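Glutathione S-transferase (PDB 4IVF) binds two glutathione molecules per subunit and probably catalyses a glutathione-dependent transferase or related redox reaction. Local coordinates at residues Arg142-Thr147 and Leu191-Asn196; Arg149-Phe154 and Phe179-Trp184; Asp172-Ala177 and Gly202-Ser207. All coordinates share one frame; numbering follows the deposited sequence.

How the contacts relate
All three contacts lie in the helical C-terminal domain. Along the chain the segments come as 142-147, 149-154, 172-177, 179-184, 191-196 and 202-207. Both segments of contact 2 fall between those of contact 1, and contact 3 crosses both. Contacts 1 and 2 share helix 137-159; contacts 2 and 3 share helix 176-185. The centres of contacts 1 and 2 are about 11 Å apart, as are those of 2 and 3; those of 1 and 3 are about 19 Å apart. Contacts 1 and 2 each hold a glutathione-binding residue and reach the second subunit. Contacts 2 and 3 touch through Leu-181 and Trp-204, so one core runs from the glutathione side to helix 199-209.

Contact 1 (Arg142-Thr147 and Leu191-Asn196); sequences RYITDT and LEIDIN. With GSH (glutathione), chain I.
Ile-144 meets Leu-191 and Ile-193 where helix 137-159 of the C-terminal GST domain packs against the loop that leads to helix 199-209. The contact is small and apolar. Ile-144 CG1 lies opposite the carbonyl carbon (chi1 -70°), which brings its tip methyl to the loop. Ile-144 CD1 lies 3.9 Å from Leu-191 CD1 and 4.0 Å from Leu-191 CD2, so it meets both branches of the leucine. The two side chains run alongside each other, pointing opposite ways. Ile-193 CD1 comes to the same methyl more loosely, at 4.4 Å. Just beyond it the loop makes an Asx turn, with Asp-194 OD1 accepting from Asn-196 N at 3.0 Å.

Arg-142, on the same helical segment, reaches a glutathione instead. Its extended chain carries the guanidinium far from the helix. Arg-142 NH1 donates to glutathione O12 at 3.2 Å. Arg-142 NH2 donates to O11 at 3.0 Å; both bonds are nearly straight. Two nitrogens thus hold one carboxylate. Arg-142 CG lies over the centre of the Tyr-143 ring. Gln-124 OE1 of the second subunit is hydrogen-bonded to both Arg-142 NH2 and Tyr-143 OH. Asn-17 and Arg-57 of that subunit bind the same glutathione, so the site spans the dimer interface.

Around the apolar patch, Leu-191 also touches Asn-126 of helix 102-131, Ile-193 packs on Leu-188 and Trp-198, and Ile-195 reaches Leu-201 and Tyr-205 of helix 199-209.

Contact 2 (Arg149-Phe154 and Phe179-Trp184); sequences RIYGVF and FALLGW. With GSH (glutathione), chain T.
Leu-181 and Trp-184 are the residues of 179-184 that meet helix segment 149-154, through Phe-154 and Tyr-151. The segment begins with Phe-179, which faces elsewhere and packs on Ile-23 and Val-27 of helix 16-27.

Leu-181 comes next and carries most of the contact. Its CG is placed opposite the backbone N (chi1 180°), and both methyls are brought to the Phe-154 ring. CD1 sits over one face, offset toward the rim. It lies 3.8 Å from the ring centroid and 25° off the normal, a CH-pi contact. Its nearest ring atom is Phe-154 CE2, at 3.5 Å. The other methyl, CD2, is 3.8 Å from Phe-154 CG. Tyr-151 CE2 also touches Leu-181 CD1, at 3.9 Å.

Leu-182 starts out away from 149-154 and packs on Tyr-205 of helix 199-209.

Trp-184 meets Tyr-151 with its backbone end: its O is 3.5 Å from Tyr-151 OH. Gln-122 of helix 102-131 serves both buried groups. Its OE1 is hydrogen-bonded to the Tyr-151 hydroxyl and its NE2 to the Trp-184 carbonyl. The indole itself leads away, toward glutathione. Trp-184 CZ2 is 3.4 Å from O31 of the ligand, and CH2 is 3.7 Å from its CB2. Glutathione C2 lies at the indole edge, in its plane. Trp-184 NE1 is hydrogen-bonded to Asn-17 OD1, while Asn-17 ND2, like Arg-142 of the second subunit, binds the same glutathione. The tryptophan thus lines the ligand pocket and is tied to a binding residue.

The axes of segments 149-154 and 179-184 run roughly antiparallel, at 143°, and come no closer than 13.0 Å, so large side chains bridge the gap. This is the buried helical core of a GST C-terminal domain, continued at one end into the glutathione pocket.

Contact 3 (Asp172-Ala177 and Gly202-Ser207); sequences DRYTVA and GKWYDS
Tyr-174 reaches across to Trp-204 and Ser-207, and these two meetings make up the contact. The more enclosed part is the pair of aromatic rings. Trp-204 CD1 lies at the edge of the tyrosine ring, near its plane, and is 4.2 Å from Tyr-174 CE1. The ring planes are steeply inclined, at about 64°, so the rings do not stack. Tyr-174 has its CG opposite the carbonyl carbon (chi1 -68°), which swings the ring out from the loop to the helix.

Trp-204 is buried. Its NE1 is hydrogen-bonded to Asp-178 OD2, and its ring also packs on Leu-181 of helix 176-185. The tyrosine ring in turn meets Tyr-168 edge-to-face.

The looser part lies toward solvent. Tyr-174 OH is 3.5 Å from Ser-207 CB, a contact with the carbon of the serine side chain. Farther out, Arg-173 and Asp-172 take no part in the packing and form a salt bridge. Arg-173 grips one oxygen side-on with two nitrogens: NH2 is 2.8 Å and NE 3.1 Å from Asp-172 OD1. NH2 meets the syn lone pair of that oxygen, while NE comes from above the carboxylate plane. Arg-173 NH1 has a second partner in the carbonyl of Ser-96.

At the inner end, Thr-175 is the N-cap of helix 176-185. Its OG1 accepts a weak bond from Ala-177 N at 3.4 Å. Asp-178, three residues after the N-cap, returns a bond from OD1 to Thr-175 N. With the Thr-Val-Ala-Asp sequence this is consistent with the conserved N-capping box of GST folds, though the threonine's own bond goes to Ala-177. The other oxygen of Asp-178, OD2, is the one bonded to Trp-204, which joins the cap to helix 199-209.

Contact 1 (Arg142-Thr147 and Leu191-Asn196)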
loop_
_atom_site.group_PDB
_atom_site.type_symbol
_atom_site.label_atom_id
_atom_site.label_comp_id
_atom_site.label_asym_id
_atom_site.label_seq_id
_atom_site.Cartn_x
_atom_site.Cartn_y
_atom_site.Cartn_z
ATOM N N ARG F 142 18.576 -8.722 7.030
ATOM C CA ARG F 142 17.355 -9.073 6.295
ATOM C C ARG F 142 16.760 -7.880 5.550
ATOM O O ARG F 142 16.451 -7.976 4.363
ATOM C CB ARG F 142 16.305 -9.703 7.210
ATOM C CG ARG F 142 14.959 -9.962 6.537
ATOM C CD ARG F 142 14.067 -10.869 7.391
ATOM N NE ARG F 142 12.680 -10.849 6.945
ATOM C CZ ARG F 142 12.201 -11.577 5.939
ATOM N NH1 ARG F 142 12.994 -12.397 5.259
ATOM N NH2 ARG F 142 10.928 -11.478 5.606
ATOM N N TYR F 143 16.646 -6.748 6.238
ATOM C CA TYR F 143 15.967 -5.583 5.675
ATOM C C TYR F 143 16.824 -4.683 4.779
ATOM O O TYR F 143 16.325 -4.091 3.826
ATOM C CB TYR F 143 15.221 -4.814 6.779
ATOM C CG TYR F 143 14.189 -5.721 7.393
ATOM C CD1 TYR F 143 13.107 -6.152 6.644
ATOM C CD2 TYR F 143 14.321 -6.201 8.693
ATOM C CE1 TYR F 143 12.166 -7.010 7.168
ATOM C CE2 TYR F 143 13.381 -7.068 9.221
ATOM C CZ TYR F 143 12.305 -7.469 8.446
ATOM O OH TYR F 143 11.355 -8.333 8.935
ATOM N N ILE F 144 18.109 -4.585 5.079
ATOM C CA ILE F 144 19.021 -3.937 4.165
ATOM C C ILE F 144 19.021 -4.684 2.809
ATOM O O ILE F 144 18.934 -4.059 1.753
ATOM C CB ILE F 144 20.441 -3.905 4.742
ATOM C CG1 ILE F 144 20.511 -2.932 5.917
ATOM C CG2 ILE F 144 21.447 -3.530 3.668
ATOM C CD1 ILE F 144 20.261 -1.498 5.541
ATOM N N THR F 145 19.102 -6.013 2.864
ATOM C CA THR F 145 19.136 -6.852 1.667
ATOM C C THR F 145 17.834 -6.756 0.869
ATOM O O THR F 145 17.848 -6.629 -0.358
ATOM C CB THR F 145 19.405 -8.329 2.008
ATOM O OG1 THR F 145 20.732 -8.467 2.520
ATOM C CG2 THR F 145 19.283 -9.182 0.771
ATOM N N ASP F 146 16.708 -6.801 1.566
ATOM C CA ASP F 146 15.434 -6.700 0.873
ATOM C C ASP F 146 15.198 -5.274 0.360
ATOM O O ASP F 146 14.569 -5.078 -0.679
ATOM C CB ASP F 146 14.278 -7.194 1.741
ATOM C CG ASP F 146 13.059 -7.579 0.912
ATOM O OD1 ASP F 146 13.228 -8.285 -0.105
ATOM O OD2 ASP F 146 11.938 -7.162 1.265
ATOM N N THR F 147 15.711 -4.276 1.068
ATOM C CA THR F 147 15.637 -2.908 0.556
ATOM C C THR F 147 16.342 -2.770 -0.795
ATOM O O THR F 147 15.828 -2.119 -1.717
ATOM C CB THR F 147 16.239 -1.903 1.538
ATOM O OG1 THR F 147 15.458 -1.890 2.737
ATOM C CG2 THR F 147 16.236 -0.514 0.934
ATOM N N LEU F 191 21.440 5.068 5.408
ATOM C CA LEU F 191 21.927 3.692 5.463
ATOM C C LEU F 191 23.229 3.507 4.667
ATOM O O LEU F 191 23.700 2.388 4.488
ATOM C CB LEU F 191 20.872 2.726 4.930
ATOM C CG LEU F 191 19.499 2.699 5.612
ATOM C CD1 LEU F 191 18.517 1.913 4.744
ATOM C CD2 LEU F 191 19.569 2.122 7.039
ATOM N N GLU F 192 23.804 4.607 4.198
ATOM C CA GLU F 192 24.986 4.550 3.334
ATOM C C GLU F 192 24.761 3.714 2.072
ATOM O O GLU F 192 25.686 3.120 1.525
ATOM C CB GLU F 192 26.226 4.086 4.105
ATOM C CG GLU F 192 26.555 5.028 5.219
ATOM C CD GLU F 192 27.831 4.706 5.954
ATOM O OE1 GLU F 192 28.310 3.553 5.933
ATOM O OE2 GLU F 192 28.356 5.638 6.577
ATOM N N ILE F 193 23.517 3.677 1.616
ATOM C CA ILE F 193 23.206 3.065 0.337
ATOM C C ILE F 193 23.206 4.143 -0.748
ATOM O O ILE F 193 22.364 5.042 -0.760
ATOM C CB ILE F 193 21.859 2.338 0.378
ATOM C CG1 ILE F 193 21.952 1.128 1.303
ATOM C CG2 ILE F 193 21.453 1.883 -1.011
ATOM C CD1 ILE F 193 20.586 0.506 1.618
ATOM N N ASP F 194 24.181 4.065 -1.643
ATOM C CA ASP F 194 24.287 5.026 -2.718
ATOM C C ASP F 194 23.293 4.608 -3.795
ATOM O O ASP F 194 23.402 3.513 -4.345
ATOM C CB ASP F 194 25.716 5.013 -3.272
ATOM C CG ASP F 194 25.960 6.106 -4.302
ATOM O OD1 ASP F 194 25.015 6.845 -4.674
ATOM O OD2 ASP F 194 27.112 6.216 -4.749
ATOM N N ILE F 195 22.329 5.473 -4.097
ATOM C CA ILE F 195 21.310 5.142 -5.087
ATOM C C ILE F 195 21.912 5.150 -6.507
ATOM O O ILE F 195 21.299 4.671 -7.456
ATOM C CB ILE F 195 20.104 6.097 -4.991
ATOM C CG1 ILE F 195 18.911 5.551 -5.777
ATOM C CG2 ILE F 195 20.492 7.489 -5.460
ATOM C CD1 ILE F 195 17.721 6.480 -5.813
ATOM N N ASN F 196 23.129 5.669 -6.641
ATOM C CA ASN F 196 23.765 5.746 -7.951
ATOM C C ASN F 196 24.219 4.392 -8.471
ATOM O O ASN F 196 24.470 4.237 -9.664
ATOM C CB ASN F 196 24.916 6.752 -7.951
ATOM C CG ASN F 196 24.427 8.169 -8.074
ATOM O OD1 ASN F 196 23.390 8.410 -8.674
ATOM N ND2 ASN F 196 25.157 9.116 -7.494
HETATM N N1 GSH I . 10.463 -13.501 0.316
HETATM C CA1 GSH I . 9.608 -13.745 1.447
HETATM C C1 GSH I . 10.400 -13.655 2.673
HETATM O O11 GSH I . 9.853 -13.595 3.798
HETATM O O12 GSH I . 11.643 -13.633 2.592
HETATM C CB1 GSH I . 8.955 -15.114 1.312
HETATM C CG1 GSH I . 7.753 -15.206 2.170
HETATM C CD1 GSH I . 6.624 -14.375 1.591
HETATM O OE1 GSH I . 6.611 -14.071 0.393
HETATM N N2 GSH I . 5.518 -13.923 2.498
HETATM C CA2 GSH I . 4.405 -13.128 2.010
HETATM C C2 GSH I . 4.447 -11.761 2.637
HETATM O O2 GSH I . 5.025 -11.582 3.706
HETATM C CB2 GSH I . 3.162 -13.774 2.417
HETATM S SG2 GSH I . 3.096 -15.397 1.732
HETATM N N3 GSH I . 3.812 -10.632 1.997
HETATM C CA3 GSH I . 3.910 -9.347 2.665
HETATM C C3 GSH I . 2.896 -8.410 2.141
HETATM O O31 GSH I . 1.731 -8.811 1.907
HETATM O O32 GSH I . 3.221 -7.208 1.943
#

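Contact 2 (Arg149-Phe154 and Phe179-Trp184)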
loop_
_atom_site.group_PDB
_atom_site.type_symbol
_atom_site.label_atom_id
_atom_site.label_comp_id
_atom_site.label_asym_id
_atom_site.label_seq_id
_atom_site.Cartn_x
_atom_site.Cartn_y
_atom_site.Cartn_z
ATOM N N ARG F 149 16.837 -5.223 -2.850
ATOM C CA ARG F 149 16.043 -5.979 -3.803
ATOM C C ARG F 149 15.014 -5.059 -4.471
ATOM O O ARG F 149 14.878 -5.050 -5.697
ATOM C CB ARG F 149 15.327 -7.154 -3.126
ATOM C CG ARG F 149 14.632 -8.082 -4.131
ATOM C CD ARG F 149 13.613 -9.035 -3.486
ATOM N NE ARG F 149 12.437 -8.342 -2.958
ATOM C CZ ARG F 149 11.375 -7.994 -3.686
ATOM N NH1 ARG F 149 11.327 -8.259 -4.991
ATOM N NH2 ARG F 149 10.367 -7.359 -3.116
ATOM N N ILE F 150 14.318 -4.275 -3.649
ATOM C CA ILE F 150 13.208 -3.441 -4.099
ATOM C C ILE F 150 13.631 -2.291 -5.030
ATOM O O ILE F 150 12.937 -1.961 -5.983
ATOM C CB ILE F 150 12.398 -2.915 -2.890
ATOM C CG1 ILE F 150 11.590 -4.054 -2.280
ATOM C CG2 ILE F 150 11.445 -1.809 -3.304
ATOM C CD1 ILE F 150 11.089 -3.752 -0.904
ATOM N N TYR F 151 14.779 -1.693 -4.749
ATOM C CA TYR F 151 15.310 -0.662 -5.608
ATOM C C TYR F 151 15.788 -1.249 -6.927
ATOM O O TYR F 151 15.709 -0.596 -7.967
ATOM C CB TYR F 151 16.405 0.125 -4.894
ATOM C CG TYR F 151 15.802 1.140 -3.948
ATOM C CD1 TYR F 151 15.637 0.855 -2.601
ATOM C CD2 TYR F 151 15.347 2.363 -4.416
ATOM C CE1 TYR F 151 15.056 1.768 -1.743
ATOM C CE2 TYR F 151 14.766 3.283 -3.565
ATOM C CZ TYR F 151 14.632 2.981 -2.228
ATOM O OH TYR F 151 14.068 3.895 -1.373
ATOM N N GLY F 152 16.256 -2.491 -6.875
ATOM C CA GLY F 152 16.595 -3.227 -8.078
ATOM C C GLY F 152 15.379 -3.419 -8.965
ATOM O O GLY F 152 15.473 -3.360 -10.185
ATOM N N VAL F 153 14.227 -3.643 -8.348
ATOM C CA VAL F 153 12.989 -3.821 -9.096
ATOM C C VAL F 153 12.587 -2.498 -9.741
ATOM O O VAL F 153 12.270 -2.446 -10.933
ATOM C CB VAL F 153 11.841 -4.322 -8.193
ATOM C CG1 VAL F 153 10.529 -4.381 -8.975
ATOM C CG2 VAL F 153 12.183 -5.677 -7.596
ATOM N N PHE F 154 12.611 -1.427 -8.952
ATOM C CA PHE F 154 12.371 -0.092 -9.495
ATOM C C PHE F 154 13.351 0.283 -10.626
ATOM O O PHE F 154 12.996 1.042 -11.531
ATOM C CB PHE F 154 12.409 0.964 -8.392
ATOM C CG PHE F 154 11.134 1.067 -7.588
ATOM C CD1 PHE F 154 9.951 1.522 -8.179
ATOM C CD2 PHE F 154 11.125 0.754 -6.226
ATOM C CE1 PHE F 154 8.766 1.638 -7.424
ATOM C CE2 PHE F 154 9.953 0.866 -5.458
ATOM C CZ PHE F 154 8.771 1.308 -6.053
ATOM N N PHE F 179 6.554 10.169 -7.003
ATOM C CA PHE F 179 6.651 11.016 -5.827
ATOM C C PHE F 179 6.645 10.204 -4.543
ATOM O O PHE F 179 7.335 10.546 -3.595
ATOM C CB PHE F 179 5.594 12.112 -5.863
ATOM C CG PHE F 179 5.795 13.078 -6.995
ATOM C CD1 PHE F 179 6.922 13.882 -7.036
ATOM C CD2 PHE F 179 4.885 13.153 -8.038
ATOM C CE1 PHE F 179 7.135 14.766 -8.080
ATOM C CE2 PHE F 179 5.085 14.023 -9.086
ATOM C CZ PHE F 179 6.222 14.838 -9.112
ATOM N N ALA F 180 5.905 9.102 -4.539
ATOM C CA ALA F 180 5.919 8.157 -3.422
ATOM C C ALA F 180 7.303 7.574 -3.187
ATOM O O ALA F 180 7.795 7.561 -2.054
ATOM C CB ALA F 180 4.906 7.032 -3.652
ATOM N N LEU F 181 7.923 7.070 -4.251
ATOM C CA LEU F 181 9.246 6.460 -4.136
ATOM C C LEU F 181 10.285 7.489 -3.660
ATOM O O LEU F 181 11.173 7.191 -2.851
ATOM C CB LEU F 181 9.670 5.836 -5.478
ATOM C CG LEU F 181 11.057 5.178 -5.457
ATOM C CD1 LEU F 181 11.080 4.015 -4.484
ATOM C CD2 LEU F 181 11.494 4.733 -6.844
ATOM N N LEU F 182 10.141 8.708 -4.158
ATOM C CA LEU F 182 11.088 9.790 -3.902
ATOM C C LEU F 182 11.263 10.099 -2.406
ATOM O O LEU F 182 12.370 10.387 -1.947
ATOM C CB LEU F 182 10.629 11.046 -4.651
ATOM C CG LEU F 182 11.510 12.286 -4.584
ATOM C CD1 LEU F 182 12.912 11.962 -5.085
ATOM C CD2 LEU F 182 10.889 13.429 -5.374
ATOM N N GLY F 183 10.169 10.047 -1.649
ATOM C CA GLY F 183 10.232 10.338 -0.228
ATOM C C GLY F 183 11.220 9.420 0.471
ATOM O O GLY F 183 11.999 9.875 1.294
ATOM N N TRP F 184 11.189 8.134 0.114
ATOM C CA TRP F 184 12.021 7.103 0.731
ATOM C C TRP F 184 13.408 6.972 0.126
ATOM O O TRP F 184 14.358 6.580 0.819
ATOM C CB TRP F 184 11.315 5.750 0.681
ATOM C CG TRP F 184 10.311 5.591 1.795
ATOM C CD1 TRP F 184 8.981 5.893 1.755
ATOM C CD2 TRP F 184 10.576 5.105 3.114
ATOM N NE1 TRP F 184 8.395 5.626 2.977
ATOM C CE2 TRP F 184 9.354 5.139 3.827
ATOM C CE3 TRP F 184 11.724 4.630 3.761
ATOM C CZ2 TRP F 184 9.249 4.716 5.155
ATOM C CZ3 TRP F 184 11.621 4.214 5.093
ATOM C CH2 TRP F 184 10.392 4.264 5.773
HETATM N N1 GSH T . 6.166 2.441 14.910
HETATM C CA1 GSH T . 7.489 2.506 14.338
HETATM C C1 GSH T . 8.306 1.392 14.839
HETATM O O11 GSH T . 7.783 0.510 15.558
HETATM O O12 GSH T . 9.516 1.306 14.538
HETATM C CB1 GSH T . 8.144 3.870 14.584
HETATM C CG1 GSH T . 9.036 4.236 13.454
HETATM C CD1 GSH T . 8.269 4.599 12.182
HETATM O OE1 GSH T . 7.090 4.987 12.222
HETATM N N2 GSH T . 8.936 4.499 10.831
HETATM C CA2 GSH T . 8.193 4.840 9.628
HETATM C C2 GSH T . 7.930 3.594 8.829
HETATM O O2 GSH T . 8.731 2.670 8.863
HETATM C CB2 GSH T . 8.980 5.747 8.796
HETATM S SG2 GSH T . 9.474 7.164 9.712
HETATM N N3 GSH T . 6.743 3.477 7.999
HETATM C CA3 GSH T . 6.542 2.258 7.242
HETATM C C3 GSH T . 5.854 2.547 5.968
HETATM O O31 GSH T . 5.979 3.660 5.398
HETATM O O32 GSH T . 5.121 1.653 5.462
#

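Contact 3 (Asp172-Ala177 and Gly202-Ser207)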
loop_
_atom_site.group_PDB
_atom_site.type_symbol
_atom_site.label_atom_id
_atom_site.label_comp_id
_atom_site.label_asym_id
_atom_site.label_seq_id
_atom_site.Cartn_x
_atom_site.Cartn_y
_atom_site.Cartn_z
ATOM N N ASP F 172 5.251 9.108 -19.998
ATOM C CA ASP F 172 5.968 10.351 -20.265
ATOM C C ASP F 172 5.778 11.420 -19.189
ATOM O O ASP F 172 5.956 12.603 -19.443
ATOM C CB ASP F 172 5.518 10.920 -21.613
ATOM C CG ASP F 172 4.021 11.222 -21.655
ATOM O OD1 ASP F 172 3.276 10.734 -20.778
ATOM O OD2 ASP F 172 3.585 11.948 -22.575
ATOM N N ARG F 173 5.410 11.022 -17.988
ATOM C CA ARG F 173 5.220 12.024 -16.952
ATOM C C ARG F 173 5.502 11.453 -15.572
ATOM O O ARG F 173 5.378 10.251 -15.353
ATOM C CB ARG F 173 3.800 12.607 -17.022
ATOM C CG ARG F 173 2.707 11.677 -16.503
ATOM C CD ARG F 173 1.349 11.976 -17.142
ATOM N NE ARG F 173 1.418 11.777 -18.585
ATOM C CZ ARG F 173 0.395 11.896 -19.425
ATOM N NH1 ARG F 173 -0.820 12.204 -18.981
ATOM N NH2 ARG F 173 0.596 11.698 -20.721
ATOM N N TYR F 174 5.903 12.317 -14.647
ATOM C CA TYR F 174 5.946 11.929 -13.241
ATOM C C TYR F 174 4.524 11.705 -12.762
ATOM O O TYR F 174 3.610 12.439 -13.128
ATOM C CB TYR F 174 6.609 13.007 -12.383
ATOM C CG TYR F 174 8.086 13.182 -12.641
ATOM C CD1 TYR F 174 8.977 12.137 -12.417
ATOM C CD2 TYR F 174 8.596 14.399 -13.093
ATOM C CE1 TYR F 174 10.337 12.294 -12.645
ATOM C CE2 TYR F 174 9.954 14.564 -13.328
ATOM C CZ TYR F 174 10.816 13.507 -13.097
ATOM O OH TYR F 174 12.164 13.657 -13.310
ATOM N N THR F 175 4.330 10.659 -11.979
ATOM C CA THR F 175 3.044 10.392 -11.367
ATOM C C THR F 175 3.224 10.271 -9.851
ATOM O O THR F 175 4.335 10.459 -9.333
ATOM C CB THR F 175 2.449 9.082 -11.898
ATOM O OG1 THR F 175 3.379 8.011 -11.666
ATOM C CG2 THR F 175 2.142 9.201 -13.400
ATOM N N VAL F 176 2.145 9.932 -9.146
ATOM C CA VAL F 176 2.218 9.775 -7.697
ATOM C C VAL F 176 3.163 8.625 -7.345
ATOM O O VAL F 176 3.729 8.588 -6.259
ATOM C CB VAL F 176 0.820 9.533 -7.047
ATOM C CG1 VAL F 176 -0.038 10.793 -7.099
ATOM C CG2 VAL F 176 0.098 8.375 -7.717
ATOM N N ALA F 177 3.337 7.684 -8.266
ATOM C CA ALA F 177 4.224 6.565 -7.994
ATOM C C ALA F 177 5.665 7.056 -7.838
ATOM O O ALA F 177 6.369 6.646 -6.923
ATOM C CB ALA F 177 4.111 5.501 -9.079
ATOM N N GLY F 202 19.469 6.659 -10.283
ATOM C CA GLY F 202 20.347 7.788 -10.043
ATOM C C GLY F 202 20.014 9.011 -10.876
ATOM O O GLY F 202 20.031 10.119 -10.366
ATOM N N LYS F 203 19.718 8.824 -12.162
ATOM C CA LYS F 203 19.367 9.946 -13.040
ATOM C C LYS F 203 17.968 10.472 -12.728
ATOM O O LYS F 203 17.727 11.683 -12.699
ATOM C CB LYS F 203 19.428 9.521 -14.514
ATOM C CG LYS F 203 20.813 9.250 -15.061
ATOM C CD LYS F 203 20.722 8.489 -16.386
ATOM C CE LYS F 203 21.977 8.656 -17.236
ATOM N NZ LYS F 203 21.696 9.249 -18.595
ATOM N N TRP F 204 17.049 9.537 -12.526
ATOM C CA TRP F 204 15.679 9.834 -12.141
ATOM C C TRP F 204 15.675 10.638 -10.833
ATOM O O TRP F 204 15.025 11.690 -10.731
ATOM C CB TRP F 204 14.918 8.510 -11.999
ATOM C CG TRP F 204 13.610 8.556 -11.252
ATOM C CD1 TRP F 204 12.373 8.744 -11.782
ATOM C CD2 TRP F 204 13.418 8.354 -9.846
ATOM N NE1 TRP F 204 11.419 8.693 -10.793
ATOM C CE2 TRP F 204 12.036 8.461 -9.594
ATOM C CE3 TRP F 204 14.287 8.111 -8.769
ATOM C CZ2 TRP F 204 11.495 8.332 -8.311
ATOM C CZ3 TRP F 204 13.746 7.995 -7.492
ATOM C CH2 TRP F 204 12.365 8.097 -7.279
ATOM N N TYR F 205 16.433 10.160 -9.851
ATOM C CA TYR F 205 16.563 10.858 -8.572
ATOM C C TYR F 205 17.148 12.265 -8.738
ATOM O O TYR F 205 16.599 13.244 -8.223
ATOM C CB TYR F 205 17.422 10.032 -7.603
ATOM C CG TYR F 205 17.510 10.615 -6.198
ATOM C CD1 TYR F 205 16.426 10.558 -5.331
ATOM C CD2 TYR F 205 18.674 11.211 -5.745
ATOM C CE1 TYR F 205 16.497 11.082 -4.053
ATOM C CE2 TYR F 205 18.758 11.724 -4.474
ATOM C CZ TYR F 205 17.658 11.666 -3.631
ATOM O OH TYR F 205 17.735 12.186 -2.364
ATOM N N ASP F 206 18.257 12.360 -9.466
ATOM C CA ASP F 206 18.919 13.647 -9.683
ATOM C C ASP F 206 17.995 14.635 -10.398
ATOM O O ASP F 206 18.010 15.839 -10.110
ATOM C CB ASP F 206 20.233 13.491 -10.479
ATOM C CG ASP F 206 21.292 12.683 -9.733
ATOM O OD1 ASP F 206 21.221 12.584 -8.485
ATOM O OD2 ASP F 206 22.207 12.144 -10.407
ATOM N N SER F 207 17.207 14.124 -11.339
ATOM C CA SER F 207 16.261 14.961 -12.078
ATOM C C SER F 207 15.176 15.551 -11.175
ATOM O O SER F 207 14.832 16.733 -11.289
ATOM C CB SER F 207 15.620 14.166 -13.211
ATOM O OG SER F 207 16.537 14.004 -14.274
#